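Long-range contacts in branched-chain phosphotransacylase (Enterococcus faecalis, PDB 1YCO), which probably transfers acyl groups between coenzyme A and phosphate: residues T184-L189 with Y205-I209; H148-L154 with D212-V218; L130-E135 with V173-F177. All blocks are in the same frame, centred on the assembly; numbering follows the deposited sequence.

Contact 1: residues T184-L189 with Y205-I209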
ATOM      1  N   THR A 184      15.361  -2.800  17.875  1.00 38.56           N
ATOM      2  CA  THR A 184      14.760  -1.495  18.054  1.00 37.68           C
ATOM      3  C   THR A 184      13.399  -1.495  17.356  1.00 36.62           C
ATOM      4  O   THR A 184      13.325  -1.535  16.131  1.00 36.89           O
ATOM      5  CB  THR A 184      15.638  -0.377  17.453  1.00 37.89           C
ATOM      6  OG1 THR A 184      16.916  -0.371  18.101  1.00 38.89           O
ATOM      7  CG2 THR A 184      14.975   0.975  17.652  1.00 36.40           C
ATOM      8  N   VAL A 185      12.329  -1.472  18.147  1.00 35.86           N
ATOM      9  CA  VAL A 185      10.967  -1.457  17.623  1.00 35.96           C
ATOM     10  C   VAL A 185      10.344  -0.086  17.893  1.00 35.75           C
ATOM     11  O   VAL A 185      10.269   0.343  19.046  1.00 36.99           O
ATOM     12  CB  VAL A 185      10.091  -2.545  18.306  1.00 35.07           C
ATOM     13  CG1 VAL A 185       8.742  -2.637  17.621  1.00 35.53           C
ATOM     14  CG2 VAL A 185      10.792  -3.899  18.258  1.00 36.25           C
ATOM     15  N   PHE A 186       9.907   0.602  16.835  1.00 35.16           N
ATOM     16  CA  PHE A 186       9.288   1.928  16.977  1.00 32.87           C
ATOM     17  C   PHE A 186       8.178   2.273  15.977  1.00 31.17           C
ATOM     18  O   PHE A 186       8.261   1.946  14.795  1.00 31.19           O
ATOM     19  CB  PHE A 186      10.339   3.038  16.887  1.00 32.07           C
ATOM     20  CG  PHE A 186       9.768   4.417  17.111  1.00 33.61           C
ATOM     21  CD1 PHE A 186       9.435   4.840  18.399  1.00 34.78           C
ATOM     22  CD2 PHE A 186       9.504   5.262  16.047  1.00 34.72           C
ATOM     23  CE1 PHE A 186       8.845   6.078  18.625  1.00 33.51           C
ATOM     24  CE2 PHE A 186       8.913   6.503  16.263  1.00 36.88           C
ATOM     25  CZ  PHE A 186       8.583   6.906  17.562  1.00 37.35           C
ATOM     26  N   GLY A 187       7.172   2.978  16.475  1.00 29.82           N
ATOM     27  CA  GLY A 187       6.046   3.417  15.675  1.00 29.86           C
ATOM     28  C   GLY A 187       5.232   4.365  16.552  1.00 31.23           C
ATOM     29  O   GLY A 187       5.441   4.400  17.762  1.00 32.82           O
ATOM     30  N   PRO A 188       4.297   5.141  15.993  1.00 31.02           N
ATOM     31  CA  PRO A 188       3.925   5.203  14.578  1.00 31.89           C
ATOM     32  C   PRO A 188       5.012   5.810  13.681  1.00 32.77           C
ATOM     33  O   PRO A 188       5.673   6.777  14.048  1.00 32.98           O
ATOM     34  CB  PRO A 188       2.669   6.086  14.574  1.00 31.32           C
ATOM     35  CG  PRO A 188       2.231   6.154  15.988  1.00 33.89           C
ATOM     36  CD  PRO A 188       3.499   6.091  16.778  1.00 30.63           C
ATOM     37  N   LEU A 189       5.179   5.238  12.499  1.00 34.15           N
ATOM     38  CA  LEU A 189       6.141   5.746  11.541  1.00 31.98           C
ATOM     39  C   LEU A 189       5.499   5.599  10.178  1.00 31.27           C
ATOM     40  O   LEU A 189       4.808   4.618   9.910  1.00 29.29           O
ATOM     41  CB  LEU A 189       7.448   4.952  11.547  1.00 34.54           C
ATOM     42  CG  LEU A 189       8.681   5.485  12.264  1.00 36.75           C
ATOM     43  CD1 LEU A 189       9.890   4.685  11.793  1.00 36.39           C
ATOM     44  CD2 LEU A 189       8.900   6.975  11.960  1.00 38.56           C
ATOM     45  N   TYR A 205      13.282  14.926  10.603  1.00 51.60           N
ATOM     46  CA  TYR A 205      12.746  14.040  11.625  1.00 47.23           C
ATOM     47  C   TYR A 205      13.899  13.444  12.431  1.00 47.14           C
ATOM     48  O   TYR A 205      15.027  13.321  11.940  1.00 46.89           O
ATOM     49  CB  TYR A 205      11.934  12.916  10.963  1.00 44.12           C
ATOM     50  CG  TYR A 205      11.480  11.843  11.924  1.00 38.18           C
ATOM     51  CD1 TYR A 205      10.337  12.005  12.699  1.00 35.87           C
ATOM     52  CD2 TYR A 205      12.241  10.687  12.108  1.00 35.97           C
ATOM     53  CE1 TYR A 205       9.964  11.045  13.644  1.00 35.29           C
ATOM     54  CE2 TYR A 205      11.877   9.723  13.049  1.00 35.28           C
ATOM     55  CZ  TYR A 205      10.737   9.914  13.820  1.00 34.64           C
ATOM     56  OH  TYR A 205      10.409   8.992  14.792  1.00 35.39           O
ATOM     57  N   SER A 206      13.610  13.089  13.678  1.00 46.03           N
ATOM     58  CA  SER A 206      14.595  12.482  14.561  1.00 45.23           C
ATOM     59  C   SER A 206      13.873  11.405  15.379  1.00 43.18           C
ATOM     60  O   SER A 206      12.819  11.667  15.952  1.00 43.09           O
ATOM     61  CB  SER A 206      15.194  13.545  15.492  1.00 48.48           C
ATOM     62  OG  SER A 206      16.299  13.027  16.232  1.00 51.00           O
ATOM     63  N   GLY A 207      14.432  10.200  15.416  1.00 41.53           N
ATOM     64  CA  GLY A 207      13.808   9.114  16.153  1.00 40.01           C
ATOM     65  C   GLY A 207      14.706   7.891  16.154  1.00 38.52           C
ATOM     66  O   GLY A 207      15.789   7.947  15.573  1.00 37.61           O
ATOM     67  N   PRO A 208      14.303   6.777  16.796  1.00 37.05           N
ATOM     68  CA  PRO A 208      15.097   5.542  16.857  1.00 36.85           C
ATOM     69  C   PRO A 208      15.332   4.950  15.474  1.00 35.63           C
ATOM     70  O   PRO A 208      16.322   4.254  15.240  1.00 35.07           O
ATOM     71  CB  PRO A 208      14.250   4.616  17.728  1.00 37.82           C
ATOM     72  CG  PRO A 208      13.498   5.562  18.594  1.00 39.77           C
ATOM     73  CD  PRO A 208      13.098   6.651  17.627  1.00 38.16           C
ATOM     74  N   ILE A 209      14.409   5.213  14.559  1.00 33.84           N
ATOM     75  CA  ILE A 209      14.550   4.706  13.203  1.00 33.61           C
ATOM     76  C   ILE A 209      14.399   5.843  12.219  1.00 33.18           C
ATOM     77  O   ILE A 209      13.428   6.591  12.263  1.00 31.38           O
ATOM     78  CB  ILE A 209      13.508   3.624  12.894  1.00 33.89           C
ATOM     79  CG1 ILE A 209      13.644   2.488  13.914  1.00 31.27           C
ATOM     80  CG2 ILE A 209      13.700   3.135  11.454  1.00 32.00           C
ATOM     81  CD1 ILE A 209      12.512   1.472  13.895  1.00 33.46           C
TER
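F186 meets P208 where the loop 205-209 folds against strand 184-189, the strand at the border of a mixed, largely parallel beta-sheet in an alpha/beta domain. T184, F186 and L189 turn to the loop, while V185 turns away from it and packs on F177 of helix 165-177. F186 has its CG anti to the backbone N (chi1 -177°), which carries the ring out to the proline. P208 CD stands over one face, 4.1 Å from the centroid of the F186 ring and only 11° off its normal, a CH-pi contact. Y205 and F186 extend toward each other, and Y205 OH comes to 3.3 Å from F186 CE2.

The tightly packed part is the inner layer, where the buried pair L189 and I209 joins strand and loop. L189 divides its two methyls between the loop residues: CD1 rests 3.9 Å from I209 CB, and CD2 lies 3.9 Å from CZ of Y205. I209 also touches K150 on the neighbouring strand.

The looser, solvent-facing side lies around the exposed P208. Here the strand offers T184, whose CG2 touches P208 CB at 3.7 Å, the two side chains crossing at about a right angle. T184 OG1 takes no part in this apolar touch and is hydrogen-bonded to H148 NE2. At the inner end, the I209 methyl CD1 lies 4.0 Å from F186 CB and 3.8 Å from the carbonyl oxygen T184 O.

Contact 2: residues H148-L154 with D212-V218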
ATOM      1  N   HIS A 148      20.766  -6.820  15.559  1.00 50.52           N
ATOM      2  CA  HIS A 148      19.898  -5.789  16.133  1.00 47.13           C
ATOM      3  C   HIS A 148      19.058  -5.079  15.066  1.00 43.26           C
ATOM      4  O   HIS A 148      19.277  -3.908  14.766  1.00 42.16           O
ATOM      5  CB  HIS A 148      20.739  -4.748  16.883  1.00 50.53           C
ATOM      6  CG  HIS A 148      19.947  -3.926  17.854  1.00 53.77           C
ATOM      7  ND1 HIS A 148      19.518  -4.420  19.068  1.00 54.47           N
ATOM      8  CD2 HIS A 148      19.458  -2.666  17.767  1.00 54.31           C
ATOM      9  CE1 HIS A 148      18.798  -3.500  19.686  1.00 54.44           C
ATOM     10  NE2 HIS A 148      18.746  -2.428  18.918  1.00 55.92           N
ATOM     11  N   PRO A 149      18.071  -5.780  14.492  1.00 40.04           N
ATOM     12  CA  PRO A 149      17.193  -5.226  13.454  1.00 37.05           C
ATOM     13  C   PRO A 149      16.263  -4.085  13.862  1.00 35.35           C
ATOM     14  O   PRO A 149      15.697  -4.086  14.955  1.00 36.42           O
ATOM     15  CB  PRO A 149      16.407  -6.446  12.994  1.00 38.05           C
ATOM     16  CG  PRO A 149      16.297  -7.248  14.251  1.00 39.44           C
ATOM     17  CD  PRO A 149      17.709  -7.179  14.779  1.00 39.75           C
ATOM     18  N   LYS A 150      16.106  -3.116  12.970  1.00 31.74           N
ATOM     19  CA  LYS A 150      15.212  -2.005  13.221  1.00 30.06           C
ATOM     20  C   LYS A 150      13.838  -2.412  12.702  1.00 29.73           C
ATOM     21  O   LYS A 150      13.675  -2.810  11.541  1.00 27.47           O
ATOM     22  CB  LYS A 150      15.719  -0.732  12.532  1.00 31.90           C
ATOM     23  CG  LYS A 150      17.070  -0.278  13.083  1.00 33.43           C
ATOM     24  CD  LYS A 150      17.493   1.085  12.604  1.00 37.43           C
ATOM     25  CE  LYS A 150      18.919   1.399  13.080  1.00 40.94           C
ATOM     26  NZ  LYS A 150      19.267   2.859  13.005  1.00 42.54           N
ATOM     27  N   ILE A 151      12.855  -2.330  13.595  1.00 28.19           N
ATOM     28  CA  ILE A 151      11.483  -2.711  13.298  1.00 25.76           C
ATOM     29  C   ILE A 151      10.549  -1.521  13.426  1.00 27.34           C
ATOM     30  O   ILE A 151      10.261  -1.027  14.522  1.00 28.59           O
ATOM     31  CB  ILE A 151      11.035  -3.845  14.238  1.00 26.24           C
ATOM     32  CG1 ILE A 151      12.085  -4.972  14.169  1.00 26.43           C
ATOM     33  CG2 ILE A 151       9.658  -4.354  13.840  1.00 21.63           C
ATOM     34  CD1 ILE A 151      11.838  -6.134  15.112  1.00 31.48           C
ATOM     35  N   ALA A 152      10.086  -1.076  12.271  1.00 25.82           N
ATOM     36  CA  ALA A 152       9.193   0.044  12.168  1.00 27.33           C
ATOM     37  C   ALA A 152       7.737  -0.394  12.095  1.00 27.16           C
ATOM     38  O   ALA A 152       7.354  -1.222  11.260  1.00 26.07           O
ATOM     39  CB  ALA A 152       9.552   0.873  10.933  1.00 28.54           C
ATOM     40  N   LEU A 153       6.940   0.170  12.995  1.00 26.38           N
ATOM     41  CA  LEU A 153       5.511  -0.097  13.057  1.00 28.35           C
ATOM     42  C   LEU A 153       4.868   1.004  12.224  1.00 27.87           C
ATOM     43  O   LEU A 153       4.753   2.150  12.658  1.00 28.25           O
ATOM     44  CB  LEU A 153       5.036  -0.031  14.505  1.00 28.24           C
ATOM     45  CG  LEU A 153       5.852  -0.959  15.407  1.00 29.18           C
ATOM     46  CD1 LEU A 153       5.340  -0.880  16.842  1.00 29.18           C
ATOM     47  CD2 LEU A 153       5.737  -2.394  14.879  1.00 29.26           C
ATOM     48  N   LEU A 154       4.463   0.638  11.017  1.00 30.09           N
ATOM     49  CA  LEU A 154       3.866   1.569  10.066  1.00 31.42           C
ATOM     50  C   LEU A 154       2.474   2.075  10.349  1.00 32.56           C
ATOM     51  O   LEU A 154       1.599   1.327  10.773  1.00 33.83           O
ATOM     52  CB  LEU A 154       3.853   0.947   8.680  1.00 32.72           C
ATOM     53  CG  LEU A 154       5.167   0.847   7.928  1.00 34.97           C
ATOM     54  CD1 LEU A 154       4.870   0.227   6.564  1.00 36.27           C
ATOM     55  CD2 LEU A 154       5.778   2.237   7.749  1.00 34.78           C
ATOM     56  N   ASP A 212      16.057   3.914   7.739  1.00 30.04           N
ATOM     57  CA  ASP A 212      16.934   2.755   7.652  1.00 29.11           C
ATOM     58  C   ASP A 212      16.388   1.511   8.358  1.00 28.30           C
ATOM     59  O   ASP A 212      17.159   0.745   8.919  1.00 31.17           O
ATOM     60  CB  ASP A 212      18.328   3.103   8.209  1.00 33.21           C
ATOM     61  CG  ASP A 212      18.327   3.339   9.724  1.00 42.02           C
ATOM     62  OD1 ASP A 212      17.242   3.601  10.299  1.00 44.99           O
ATOM     63  OD2 ASP A 212      19.419   3.279  10.343  1.00 45.26           O
ATOM     64  N   ALA A 213      15.071   1.301   8.319  1.00 27.78           N
ATOM     65  CA  ALA A 213      14.454   0.145   8.972  1.00 26.32           C
ATOM     66  C   ALA A 213      14.778  -1.165   8.269  1.00 27.13           C
ATOM     67  O   ALA A 213      14.892  -1.214   7.046  1.00 28.22           O
ATOM     68  CB  ALA A 213      12.951   0.323   9.037  1.00 25.99           C
ATOM     69  N   ASP A 214      14.909  -2.232   9.046  1.00 27.57           N
ATOM     70  CA  ASP A 214      15.224  -3.541   8.482  1.00 29.96           C
ATOM     71  C   ASP A 214      13.981  -4.396   8.263  1.00 29.23           C
ATOM     72  O   ASP A 214      13.967  -5.322   7.446  1.00 30.11           O
ATOM     73  CB  ASP A 214      16.202  -4.260   9.397  1.00 33.72           C
ATOM     74  CG  ASP A 214      17.489  -3.500   9.551  1.00 39.47           C
ATOM     75  OD1 ASP A 214      18.191  -3.339   8.534  1.00 43.17           O
ATOM     76  OD2 ASP A 214      17.794  -3.055  10.678  1.00 43.01           O
ATOM     77  N   ILE A 215      12.939  -4.075   9.012  1.00 28.16           N
ATOM     78  CA  ILE A 215      11.692  -4.790   8.924  1.00 25.82           C
ATOM     79  C   ILE A 215      10.555  -3.795   9.014  1.00 24.14           C
ATOM     80  O   ILE A 215      10.542  -2.908   9.876  1.00 23.66           O
ATOM     81  CB  ILE A 215      11.525  -5.781  10.088  1.00 26.72           C
ATOM     82  CG1 ILE A 215      12.670  -6.789  10.083  1.00 26.86           C
ATOM     83  CG2 ILE A 215      10.156  -6.475   9.991  1.00 23.17           C
ATOM     84  CD1 ILE A 215      12.662  -7.727  11.259  1.00 28.52           C
ATOM     85  N   LEU A 216       9.586  -3.946   8.127  1.00 21.17           N
ATOM     86  CA  LEU A 216       8.434  -3.071   8.152  1.00 19.60           C
ATOM     87  C   LEU A 216       7.279  -3.949   8.615  1.00 17.94           C
ATOM     88  O   LEU A 216       7.136  -5.071   8.153  1.00 17.93           O
ATOM     89  CB  LEU A 216       8.157  -2.514   6.758  1.00 19.97           C
ATOM     90  CG  LEU A 216       9.260  -1.725   6.035  1.00 22.81           C
ATOM     91  CD1 LEU A 216       8.765  -1.297   4.650  1.00 18.87           C
ATOM     92  CD2 LEU A 216       9.656  -0.501   6.855  1.00 21.98           C
ATOM     93  N   VAL A 217       6.496  -3.440   9.558  1.00 19.00           N
ATOM     94  CA  VAL A 217       5.332  -4.140  10.090  1.00 21.96           C
ATOM     95  C   VAL A 217       4.070  -3.297   9.813  1.00 20.17           C
ATOM     96  O   VAL A 217       3.937  -2.163  10.289  1.00 21.56           O
ATOM     97  CB  VAL A 217       5.456  -4.374  11.622  1.00 19.64           C
ATOM     98  CG1 VAL A 217       4.265  -5.178  12.139  1.00 20.69           C
ATOM     99  CG2 VAL A 217       6.740  -5.098  11.933  1.00 21.04           C
ATOM    100  N   VAL A 218       3.157  -3.864   9.026  1.00 21.24           N
ATOM    101  CA  VAL A 218       1.908  -3.206   8.656  1.00 25.04           C
ATOM    102  C   VAL A 218       0.794  -3.536   9.637  1.00 25.13           C
ATOM    103  O   VAL A 218       0.892  -4.488  10.394  1.00 26.33           O
ATOM    104  CB  VAL A 218       1.453  -3.620   7.251  1.00 19.59           C
ATOM    105  CG1 VAL A 218       2.502  -3.189   6.228  1.00 17.48           C
ATOM    106  CG2 VAL A 218       1.245  -5.128   7.210  1.00 20.04           C
TER
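The D212 carboxylate receives K150 NZ at its OD2, 2.7 Å away on the syn side and 19° out of the carboxylate plane, in a salt bridge. The extended lysine chain passes on the same side of that plane, and D212 OD1 is hydrogen-bonded to M210 N. The D214 carboxylate is used differently: its OD2 spends the anti lone pair on K150 N, at 2.8 Å and nearly straight (170° at the hydrogen), with P149 CA close by. K150 O completes the grip by accepting from both D214 N and I215 N.

Beyond this junction strands 150-154 and 215-217 run parallel as neighbours in the sheet. A152 N donates to I215 O, V217 N to A152 O, and L154 N to V217 O. One face carries I151, L153, I215 and V217; I151 CG2 lies 3.6 Å from V217 CG2, and L153 CD2 rests 3.8 Å from V217 CB. Helix 127-143 covers I151, I215 and V217 on this face, and helix 165-177 lies on L153. On the other, A152 and L216 meet A194 of helix 191-195.

Side-chain polarity is thus concentrated at the start of the strands, and apolar side chains flank the hydrogen-bonded ladder further on. The lysine probably offsets the charge of D212, while D214 is held through main-chain N-H rather than by the ammonium group.

Contact 3: residues L130-E135 with V173-F177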
ATOM      1  N   LEU A 130       0.167  -8.648  16.904  1.00 28.97           N
ATOM      2  CA  LEU A 130       1.194  -7.820  16.293  1.00 30.55           C
ATOM      3  C   LEU A 130       2.500  -8.104  17.020  1.00 31.10           C
ATOM      4  O   LEU A 130       3.546  -8.229  16.389  1.00 30.62           O
ATOM      5  CB  LEU A 130       0.809  -6.334  16.395  1.00 32.56           C
ATOM      6  CG  LEU A 130       1.248  -5.338  15.308  1.00 34.32           C
ATOM      7  CD1 LEU A 130       2.732  -5.135  15.370  1.00 36.34           C
ATOM      8  CD2 LEU A 130       0.817  -5.820  13.927  1.00 33.69           C
ATOM      9  N   ILE A 131       2.428  -8.235  18.346  1.00 31.66           N
ATOM     10  CA  ILE A 131       3.611  -8.534  19.150  1.00 32.46           C
ATOM     11  C   ILE A 131       4.281  -9.825  18.657  1.00 33.20           C
ATOM     12  O   ILE A 131       5.501  -9.871  18.506  1.00 33.11           O
ATOM     13  CB  ILE A 131       3.246  -8.660  20.654  1.00 32.69           C
ATOM     14  CG1 ILE A 131       2.995  -7.261  21.232  1.00 32.14           C
ATOM     15  CG2 ILE A 131       4.358  -9.368  21.421  1.00 32.15           C
ATOM     16  CD1 ILE A 131       2.554  -7.249  22.683  1.00 31.59           C
ATOM     17  N   GLU A 132       3.480 -10.853  18.388  1.00 33.02           N
ATOM     18  CA  GLU A 132       4.010 -12.116  17.894  1.00 34.64           C
ATOM     19  C   GLU A 132       4.519 -11.987  16.454  1.00 33.55           C
ATOM     20  O   GLU A 132       5.469 -12.669  16.077  1.00 33.89           O
ATOM     21  CB  GLU A 132       2.943 -13.221  17.960  1.00 38.82           C
ATOM     22  CG  GLU A 132       2.665 -13.790  19.363  1.00 43.44           C
ATOM     23  CD  GLU A 132       3.940 -14.165  20.113  1.00 45.16           C
ATOM     24  OE1 GLU A 132       4.817 -14.827  19.517  1.00 46.65           O
ATOM     25  OE2 GLU A 132       4.058 -13.797  21.301  1.00 46.16           O
ATOM     26  N   ILE A 133       3.876 -11.132  15.652  1.00 31.91           N
ATOM     27  CA  ILE A 133       4.296 -10.909  14.261  1.00 31.25           C
ATOM     28  C   ILE A 133       5.702 -10.311  14.243  1.00 29.33           C
ATOM     29  O   ILE A 133       6.527 -10.674  13.406  1.00 24.67           O
ATOM     30  CB  ILE A 133       3.337  -9.949  13.518  1.00 33.17           C
ATOM     31  CG1 ILE A 133       1.996 -10.639  13.291  1.00 35.43           C
ATOM     32  CG2 ILE A 133       3.923  -9.526  12.180  1.00 30.53           C
ATOM     33  CD1 ILE A 133       0.909  -9.693  12.814  1.00 39.22           C
ATOM     34  N   VAL A 134       5.958  -9.406  15.179  1.00 28.10           N
ATOM     35  CA  VAL A 134       7.254  -8.766  15.300  1.00 32.01           C
ATOM     36  C   VAL A 134       8.277  -9.840  15.687  1.00 34.17           C
ATOM     37  O   VAL A 134       9.302  -9.995  15.028  1.00 35.05           O
ATOM     38  CB  VAL A 134       7.215  -7.637  16.363  1.00 31.56           C
ATOM     39  CG1 VAL A 134       8.602  -7.077  16.601  1.00 32.02           C
ATOM     40  CG2 VAL A 134       6.280  -6.526  15.896  1.00 31.41           C
ATOM     41  N   GLU A 135       7.977 -10.605  16.729  1.00 36.02           N
ATOM     42  CA  GLU A 135       8.867 -11.666  17.169  1.00 36.46           C
ATOM     43  C   GLU A 135       9.251 -12.601  16.015  1.00 34.55           C
ATOM     44  O   GLU A 135      10.433 -12.868  15.803  1.00 33.61           O
ATOM     45  CB  GLU A 135       8.201 -12.457  18.292  1.00 40.41           C
ATOM     46  CG  GLU A 135       7.853 -11.603  19.490  1.00 45.09           C
ATOM     47  CD  GLU A 135       9.079 -11.098  20.223  1.00 50.89           C
ATOM     48  OE1 GLU A 135       9.999 -10.565  19.565  1.00 54.00           O
ATOM     49  OE2 GLU A 135       9.119 -11.230  21.467  1.00 55.19           O
ATOM     50  N   VAL A 173       2.489  -1.374  21.034  1.00 36.38           N
ATOM     51  CA  VAL A 173       3.463  -2.419  20.740  1.00 35.00           C
ATOM     52  C   VAL A 173       4.866  -1.874  20.996  1.00 34.92           C
ATOM     53  O   VAL A 173       5.768  -2.601  21.412  1.00 36.28           O
ATOM     54  CB  VAL A 173       3.324  -2.876  19.265  1.00 36.02           C
ATOM     55  CG1 VAL A 173       4.338  -3.968  18.937  1.00 34.93           C
ATOM     56  CG2 VAL A 173       1.905  -3.388  19.022  1.00 34.25           C
ATOM     57  N   THR A 174       5.049  -0.584  20.741  1.00 35.78           N
ATOM     58  CA  THR A 174       6.337   0.056  20.977  1.00 35.60           C
ATOM     59  C   THR A 174       6.627  -0.001  22.480  1.00 35.51           C
ATOM     60  O   THR A 174       7.698  -0.438  22.904  1.00 34.75           O
ATOM     61  CB  THR A 174       6.319   1.534  20.511  1.00 34.98           C
ATOM     62  OG1 THR A 174       6.110   1.587  19.095  1.00 33.97           O
ATOM     63  CG2 THR A 174       7.637   2.222  20.850  1.00 35.58           C
ATOM     64  N   ALA A 175       5.657   0.440  23.279  1.00 34.94           N
ATOM     65  CA  ALA A 175       5.791   0.440  24.736  1.00 35.84           C
ATOM     66  C   ALA A 175       6.168  -0.953  25.239  1.00 34.56           C
ATOM     67  O   ALA A 175       6.988  -1.092  26.141  1.00 34.87           O
ATOM     68  CB  ALA A 175       4.476   0.898  25.387  1.00 34.10           C
ATOM     69  N   HIS A 176       5.560  -1.975  24.642  1.00 34.49           N
ATOM     70  CA  HIS A 176       5.823  -3.354  25.018  1.00 36.74           C
ATOM     71  C   HIS A 176       7.272  -3.754  24.806  1.00 38.04           C
ATOM     72  O   HIS A 176       7.849  -4.485  25.618  1.00 38.64           O
ATOM     73  CB  HIS A 176       4.954  -4.308  24.211  1.00 37.58           C
ATOM     74  CG  HIS A 176       5.281  -5.748  24.442  1.00 39.29           C
ATOM     75  ND1 HIS A 176       4.657  -6.504  25.410  1.00 38.69           N
ATOM     76  CD2 HIS A 176       6.222  -6.549  23.884  1.00 39.77           C
ATOM     77  CE1 HIS A 176       5.203  -7.707  25.440  1.00 40.48           C
ATOM     78  NE2 HIS A 176       6.156  -7.759  24.527  1.00 40.16           N
ATOM     79  N   PHE A 177       7.858  -3.299  23.706  1.00 39.08           N
ATOM     80  CA  PHE A 177       9.240  -3.648  23.402  1.00 40.84           C
ATOM     81  C   PHE A 177      10.268  -2.664  23.921  1.00 43.26           C
ATOM     82  O   PHE A 177      11.464  -2.867  23.724  1.00 42.90           O
ATOM     83  CB  PHE A 177       9.436  -3.817  21.896  1.00 37.67           C
ATOM     84  CG  PHE A 177       8.849  -5.073  21.351  1.00 35.38           C
ATOM     85  CD1 PHE A 177       7.616  -5.059  20.712  1.00 34.05           C
ATOM     86  CD2 PHE A 177       9.529  -6.277  21.482  1.00 33.59           C
ATOM     87  CE1 PHE A 177       7.062  -6.234  20.208  1.00 32.47           C
ATOM     88  CE2 PHE A 177       8.989  -7.460  20.985  1.00 32.84           C
ATOM     89  CZ  PHE A 177       7.751  -7.441  20.344  1.00 33.45           C
TER
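H176 swings its imidazole toward I131 by placing CG anti to the backbone N (chi1 174°), and I131, extended beyond CG1, lays its CD1 methyl over one face of that ring. The CH-pi contact is close, with I131 CD1 3.6 Å from the centroid of the H176 ring and somewhat toward its rim. F177 instead has CG anti to its carbonyl carbon (chi1 -74°), and its ring points into the groove between the helices with H176 CD2 over its face.

The edge of the F177 ring is met by oxygen: I131 O lies 3.8 Å from F177 CZ, and E135, its chain bent at chi2, brings OE1 to 3.6 Å from F177 CE2. The E135 carboxylate stands almost perpendicular to the ring, and because OE1 sits at the ring edge its negative charge probably lies near the ring hydrogens, a mildly favourable placement. OE1 also has a long, weak ion pair with K138. V134 and F177 approach from opposite directions, with V134 CG1 3.9 Å from F177 CZ. Deeper in, V173 CG1 packs 4.1 Å from L130 CD1.

The axes of the two segments cross at -57° with a closest approach of 10.7 Å, a wide spacing bridged by side chains. Helices 127-143 and 165-177 lie next to each other on the sheet: L130 and V173 both rest on L153 of strand 150-154, V134 on I151, and F177 on V185 of strand 184-189.

How the contacts relate
All three contacts belong to one alpha/beta unit built on the mixed sheet. Contact 2 joins its inner strands 150-154 and 215-217; contact 1, centred about 9 Å away, packs a loop on the next strand, 184-189; contact 3, about 11 Å from contact 2 and 14 Å from contact 1 between centres, joins two helices lying on the sheet. Along the chain, strand 150-154, helix 165-177 and strand 184-189 form a beta-alpha-beta crossover. Contacts 2 and 3 interleave, their segments running 130-135, 148-154, 173-177, 212-218, whereas both segments of contact 1 fall between those of contact 2. I151 bonds to T184 and F186. Edge strand 184-189 turns V185 to helix 165-177 and F186 to loop 205-209.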